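Local coordinates for tRNA modification GTPase MnmE (Chlorobium tepidum, PDB 3GEE), which hydrolyses GTP and probably takes part in adding a carboxymethylaminomethyl group to the wobble uridine (U34) of certain tRNAs, at residues A[40-52]-A[57-71]. Numbering follows the deposited sequence.
With FON (N-{[4-({[(6R)-2-amino-5-formyl-4-oxo-1,4,5,6,7,8-hexahydropteridin-6-yl]methyl}amino)phenyl]carbonyl}-L-glutamic acid), chain C; FON (N-{[4-({[(6R)-2-amino-5-formyl-4-oxo-1,4,5,6,7,8-hexahydropteridin-6-yl]methyl}amino)phenyl]carbonyl}-L-glutamic acid), chain B.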
# COMPACT_ATOMS: atom_id res chain seq x y z
N VAL A 40 -9.92 -19.47 14.82
CA VAL A 40 -9.42 -18.13 14.62
C VAL A 40 -10.15 -17.05 15.43
O VAL A 40 -9.52 -16.19 16.04
CB VAL A 40 -9.29 -17.84 13.10
CG1 VAL A 40 -9.99 -16.58 12.67
CG2 VAL A 40 -7.82 -17.85 12.72
N LEU A 41 -11.48 -17.11 15.48
CA LEU A 41 -12.21 -16.07 16.22
C LEU A 41 -12.20 -16.26 17.74
O LEU A 41 -12.51 -15.33 18.49
CB LEU A 41 -13.61 -15.82 15.64
CG LEU A 41 -14.38 -16.97 15.02
CD1 LEU A 41 -14.83 -17.94 16.12
CD2 LEU A 41 -15.58 -16.48 14.23
N ASP A 42 -11.83 -17.46 18.20
CA ASP A 42 -11.50 -17.64 19.61
C ASP A 42 -10.18 -16.97 19.94
O ASP A 42 -10.03 -16.38 21.01
CB ASP A 42 -11.43 -19.12 19.98
CG ASP A 42 -12.80 -19.76 20.08
OD1 ASP A 42 -13.26 -20.01 21.22
OD2 ASP A 42 -13.42 -19.99 19.02
N LEU A 43 -9.23 -17.06 19.01
CA LEU A 43 -7.94 -16.39 19.13
C LEU A 43 -8.14 -14.89 19.12
O LEU A 43 -7.62 -14.18 19.98
CB LEU A 43 -7.00 -16.82 17.99
CG LEU A 43 -5.98 -17.95 18.18
CD1 LEU A 43 -6.43 -19.05 19.12
CD2 LEU A 43 -5.61 -18.52 16.83
N ALA A 44 -8.93 -14.42 18.16
CA ALA A 44 -9.26 -13.00 18.04
C ALA A 44 -9.77 -12.46 19.36
O ALA A 44 -9.41 -11.36 19.77
CB ALA A 44 -10.28 -12.79 16.96
N ASP A 45 -10.60 -13.26 20.03
CA ASP A 45 -11.25 -12.86 21.27
C ASP A 45 -10.29 -12.60 22.42
O ASP A 45 -10.61 -11.86 23.35
CB ASP A 45 -12.30 -13.89 21.68
CG ASP A 45 -13.67 -13.58 21.12
OD1 ASP A 45 -14.00 -12.38 20.95
OD2 ASP A 45 -14.43 -14.53 20.86
N ARG A 46 -9.11 -13.22 22.37
CA ARG A 46 -8.10 -13.00 23.42
C ARG A 46 -7.58 -11.57 23.38
O ARG A 46 -7.19 -11.03 24.41
CB ARG A 46 -6.93 -13.98 23.28
CG ARG A 46 -7.28 -15.45 23.35
CD ARG A 46 -6.19 -16.23 24.07
NE ARG A 46 -5.78 -17.43 23.35
CZ ARG A 46 -4.67 -17.53 22.61
NH1 ARG A 46 -3.84 -16.49 22.48
NH2 ARG A 46 -4.38 -18.67 22.00
N VAL A 47 -7.60 -10.96 22.20
CA VAL A 47 -7.02 -9.63 22.00
C VAL A 47 -8.03 -8.54 21.63
O VAL A 47 -7.81 -7.37 21.92
CB VAL A 47 -5.85 -9.66 20.99
CG1 VAL A 47 -4.70 -10.50 21.52
CG2 VAL A 47 -6.30 -10.18 19.63
N PHE A 48 -9.13 -8.93 20.98
CA PHE A 48 -10.18 -7.97 20.62
C PHE A 48 -11.11 -7.70 21.80
O PHE A 48 -11.47 -8.61 22.54
CB PHE A 48 -10.98 -8.47 19.42
CG PHE A 48 -12.01 -7.50 18.92
CD1 PHE A 48 -11.67 -6.49 18.02
CD2 PHE A 48 -13.34 -7.59 19.35
CE1 PHE A 48 -12.63 -5.59 17.57
CE2 PHE A 48 -14.30 -6.69 18.90
CZ PHE A 48 -13.95 -5.69 18.01
N ARG A 49 -11.50 -6.44 21.98
CA ARG A 49 -12.43 -6.04 23.04
C ARG A 49 -13.46 -5.07 22.46
O ARG A 49 -13.11 -3.95 22.12
CB ARG A 49 -11.70 -5.35 24.19
CG ARG A 49 -10.80 -6.23 25.04
CD ARG A 49 -10.33 -5.45 26.26
NE ARG A 49 -9.12 -6.00 26.86
CZ ARG A 49 -8.42 -5.40 27.82
NH1 ARG A 49 -8.81 -4.22 28.30
NH2 ARG A 49 -7.32 -5.97 28.31
N LYS A 50 -14.71 -5.52 22.37
CA LYS A 50 -15.80 -4.71 21.82
C LYS A 50 -15.99 -3.46 22.66
O LYS A 50 -16.03 -3.53 23.89
CB LYS A 50 -17.08 -5.54 21.75
CG LYS A 50 -18.06 -5.13 20.66
CD LYS A 50 -18.63 -6.37 19.97
CE LYS A 50 -19.98 -6.12 19.30
NZ LYS A 50 -19.93 -5.04 18.27
N VAL A 51 -16.09 -2.31 22.01
CA VAL A 51 -16.09 -1.02 22.71
C VAL A 51 -17.39 -0.75 23.48
O VAL A 51 -17.35 -0.32 24.64
CB VAL A 51 -15.76 0.16 21.76
CG1 VAL A 51 -16.91 0.42 20.80
CG2 VAL A 51 -15.41 1.42 22.54
N HIS A 52 -18.53 -0.98 22.84
CA HIS A 52 -19.82 -0.89 23.51
C HIS A 52 -20.42 -2.29 23.63
O HIS A 52 -20.60 -3.00 22.63
CB HIS A 52 -20.77 0.06 22.76
CG HIS A 52 -20.29 1.48 22.72
ND1 HIS A 52 -19.44 1.95 21.74
CD2 HIS A 52 -20.52 2.52 23.55
CE1 HIS A 52 -19.18 3.22 21.96
NE2 HIS A 52 -19.82 3.60 23.05
N LEU A 57 -16.67 -12.13 19.66
CA LEU A 57 -16.52 -12.46 18.25
C LEU A 57 -16.90 -13.91 17.94
O LEU A 57 -17.58 -14.18 16.95
CB LEU A 57 -15.08 -12.18 17.79
CG LEU A 57 -14.73 -10.93 16.97
CD1 LEU A 57 -15.61 -9.72 17.26
CD2 LEU A 57 -13.26 -10.58 17.17
N ALA A 58 -16.47 -14.83 18.79
CA ALA A 58 -16.79 -16.24 18.62
C ALA A 58 -18.30 -16.51 18.70
O ALA A 58 -18.76 -17.59 18.33
CB ALA A 58 -16.04 -17.09 19.64
N GLU A 59 -19.05 -15.52 19.16
CA GLU A 59 -20.50 -15.62 19.29
C GLU A 59 -21.24 -14.90 18.16
O GLU A 59 -22.46 -14.82 18.16
CB GLU A 59 -20.95 -15.01 20.62
CG GLU A 59 -20.42 -15.70 21.86
CD GLU A 59 -20.82 -14.97 23.15
OE1 GLU A 59 -21.07 -13.74 23.10
OE2 GLU A 59 -20.89 -15.64 24.20
N ALA A 60 -20.49 -14.39 17.19
CA ALA A 60 -21.06 -13.51 16.16
C ALA A 60 -21.41 -14.25 14.88
O ALA A 60 -20.79 -15.25 14.54
CB ALA A 60 -20.11 -12.37 15.87
N ALA A 61 -22.41 -13.73 14.17
CA ALA A 61 -22.82 -14.27 12.89
C ALA A 61 -21.79 -13.93 11.80
O ALA A 61 -21.05 -12.96 11.91
CB ALA A 61 -24.17 -13.74 12.50
N GLY A 62 -21.75 -14.74 10.75
CA GLY A 62 -20.93 -14.43 9.58
C GLY A 62 -21.37 -13.14 8.91
O GLY A 62 -22.53 -12.76 8.97
N TYR A 63 -20.41 -12.46 8.28
CA TYR A 63 -20.62 -11.20 7.56
C TYR A 63 -21.03 -10.03 8.45
O TYR A 63 -21.74 -9.12 8.02
CB TYR A 63 -21.57 -11.39 6.37
CG TYR A 63 -20.84 -11.97 5.19
CD1 TYR A 63 -20.78 -13.35 4.97
CD2 TYR A 63 -20.17 -11.13 4.30
CE1 TYR A 63 -20.09 -13.87 3.89
CE2 TYR A 63 -19.48 -11.64 3.22
CZ TYR A 63 -19.44 -13.00 3.02
OH TYR A 63 -18.74 -13.48 1.93
N THR A 64 -20.51 -10.05 9.67
CA THR A 64 -20.89 -9.09 10.69
C THR A 64 -19.64 -8.36 11.21
O THR A 64 -18.61 -8.98 11.48
CB THR A 64 -21.70 -9.80 11.82
OG1 THR A 64 -22.46 -8.84 12.55
CG2 THR A 64 -20.79 -10.55 12.76
N ALA A 65 -19.74 -7.04 11.33
CA ALA A 65 -18.58 -6.20 11.67
C ALA A 65 -18.66 -5.69 13.10
O ALA A 65 -19.75 -5.43 13.61
CB ALA A 65 -18.48 -5.04 10.70
N HIS A 66 -17.50 -5.54 13.74
CA HIS A 66 -17.45 -5.17 15.15
C HIS A 66 -16.37 -4.14 15.46
O HIS A 66 -15.19 -4.36 15.19
CB HIS A 66 -17.24 -6.41 16.00
CG HIS A 66 -18.18 -7.52 15.66
ND1 HIS A 66 -19.40 -7.67 16.27
CD2 HIS A 66 -18.09 -8.50 14.73
CE1 HIS A 66 -20.02 -8.72 15.76
NE2 HIS A 66 -19.25 -9.24 14.82
N PHE A 67 -16.79 -3.02 16.02
CA PHE A 67 -15.88 -1.94 16.36
C PHE A 67 -15.36 -2.10 17.77
O PHE A 67 -16.12 -1.99 18.74
CB PHE A 67 -16.56 -0.58 16.19
CG PHE A 67 -15.75 0.56 16.71
CD1 PHE A 67 -14.56 0.92 16.09
CD2 PHE A 67 -16.15 1.26 17.82
CE1 PHE A 67 -13.79 1.98 16.58
CE2 PHE A 67 -15.40 2.32 18.32
CZ PHE A 67 -14.22 2.68 17.70
N GLY A 68 -14.06 -2.35 17.90
CA GLY A 68 -13.43 -2.47 19.21
C GLY A 68 -11.97 -2.08 19.22
O GLY A 68 -11.49 -1.39 18.33
N ARG A 69 -11.26 -2.54 20.25
CA ARG A 69 -9.85 -2.23 20.42
C ARG A 69 -9.00 -3.49 20.52
O ARG A 69 -9.46 -4.51 21.05
CB ARG A 69 -9.64 -1.39 21.68
CG ARG A 69 -10.13 0.03 21.54
CD ARG A 69 -10.03 0.79 22.84
NE ARG A 69 -10.36 2.20 22.64
CZ ARG A 69 -10.33 3.13 23.59
NH1 ARG A 69 -9.98 2.81 24.83
NH2 ARG A 69 -10.65 4.38 23.29
N LEU A 70 -7.78 -3.43 19.99
CA LEU A 70 -6.83 -4.52 20.16
C LEU A 70 -5.93 -4.20 21.34
O LEU A 70 -5.64 -3.04 21.62
CB LEU A 70 -6.03 -4.74 18.89
CG LEU A 70 -6.83 -5.30 17.71
CD1 LEU A 70 -6.06 -5.16 16.41
CD2 LEU A 70 -7.21 -6.75 17.97
N TYR A 71 -5.50 -5.24 22.06
CA TYR A 71 -4.74 -5.05 23.29
C TYR A 71 -3.64 -6.07 23.43
O TYR A 71 -3.82 -7.25 23.12
CB TYR A 71 -5.66 -5.14 24.51
CG TYR A 71 -6.27 -3.83 24.93
CD1 TYR A 71 -7.48 -3.39 24.38
CD2 TYR A 71 -5.65 -3.02 25.89
CE1 TYR A 71 -8.04 -2.18 24.77
CE2 TYR A 71 -6.21 -1.81 26.28
CZ TYR A 71 -7.40 -1.40 25.72
OH TYR A 71 -7.96 -0.20 26.10
N1 FON C . -12.04 -0.12 9.68
C2 FON C . -13.00 0.18 8.78
NA2 FON C . -13.51 -0.82 8.01
N3 FON C . -13.47 1.44 8.62
C4 FON C . -13.01 2.49 9.35
O4 FON C . -13.49 3.62 9.15
C4A FON C . -11.94 2.21 10.35
N5 FON C . -11.32 3.10 11.24
C6 FON C . -11.13 2.47 12.56
C7 FON C . -9.97 1.52 12.28
N8 FON C . -10.50 0.51 11.38
C8A FON C . -11.48 0.81 10.47
C9 FON C . -10.87 3.43 13.72
N10 FON C . -11.86 4.49 13.81
C11 FON C . -16.01 4.28 14.26
C12 FON C . -15.20 4.93 15.19
C13 FON C . -13.82 4.98 15.03
C14 FON C . -13.21 4.38 13.93
C15 FON C . -14.02 3.74 12.98
C16 FON C . -15.41 3.68 13.14
C FON C . -17.50 4.25 14.48
O FON C . -18.21 3.59 13.74
N FON C . -17.99 4.98 15.50
CA FON C . -19.10 4.65 16.37
CB FON C . -18.81 3.42 17.24
CG FON C . -20.04 2.86 17.97
CD FON C . -20.01 1.35 18.03
OE1 FON C . -20.36 0.70 17.02
OE2 FON C . -19.63 0.79 19.09
CT FON C . -19.42 5.83 17.25
O1 FON C . -20.61 6.18 17.40
O2 FON C . -18.46 6.43 17.80
CP1 FON C . -10.98 4.27 10.91
O3 FON C . -9.80 4.60 10.94
N1 FON B . -13.10 -8.12 1.06
C2 FON B . -12.88 -8.66 2.27
NA2 FON B . -13.16 -7.92 3.38
N3 FON B . -12.39 -9.92 2.43
C4 FON B . -12.09 -10.72 1.38
O4 FON B . -11.65 -11.86 1.59
C4A FON B . -12.30 -10.16 0.01
N5 FON B . -12.10 -10.78 -1.23
C6 FON B . -13.18 -10.44 -2.17
C7 FON B . -12.85 -9.00 -2.53
N8 FON B . -13.05 -8.23 -1.31
C8A FON B . -12.84 -8.78 -0.08
C9 FON B . -13.33 -11.36 -3.38
N10 FON B . -13.40 -12.77 -3.02
C11 FON B . -16.08 -14.80 -0.55
C12 FON B . -15.93 -15.13 -1.89
C13 FON B . -15.03 -14.44 -2.70
C14 FON B . -14.28 -13.39 -2.18
C15 FON B . -14.42 -13.06 -0.83
C16 FON B . -15.32 -13.75 -0.01
C FON B . -17.06 -15.58 0.29
O FON B . -17.30 -15.24 1.43
N FON B . -17.63 -16.66 -0.28
CA FON B . -19.00 -17.14 -0.09
CB FON B . -20.04 -16.15 -0.64
CG FON B . -21.48 -16.47 -0.23
CD FON B . -22.27 -15.21 0.03
OE1 FON B . -22.13 -14.63 1.14
OE2 FON B . -23.05 -14.78 -0.85
CT FON B . -19.15 -18.48 -0.77
O1 FON B . -19.73 -19.41 -0.16
O2 FON B . -18.69 -18.60 -1.93
CP1 FON B . -11.10 -11.51 -1.48
O3 FON B . -10.30 -11.19 -2.34
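The guanidinium of R49 lies flat over one face of the Y71 ring, planes 3° apart and CZ of R49 4.1 Å from the ring centroid of Y71, a cation-pi stack open to arginine because its charged group is flat; E74 forms a salt bridge with NH2 of R49. One face of the F67 ring carries the benzoyl ring of the chain C folinic acid, offset toward the rim; OE2 of that ligand lies at the F67 edge and accepts a hydrogen bond from H52 ND1, so V51, H52 and F67 line its pocket. NZ of K50 reaches the edge of the H66 ring in a weak bond to ND1. With CG anti to the backbone N (chi1 -176°), F48 brings its ring beside L57 and G68, which has no side chain to keep F48 CZ from its N (3.3 Å). D45 suits two successive amides, one per carboxylate oxygen: L57 N meets the syn lone pair of OD1 (3.0 Å), A58 N meets OD2 (2.9 Å). An alanine here is likely to leave both amides without these acceptors. R49 and R69 exchange backbone bonds, pairing 48-50, outermost in this chain's sheet, antiparallel with 64-71. Strand 76-85 follows; F99 of strand 96-102 touches A44, F48 and L70, while helix 105-117 packs on V47 and L70.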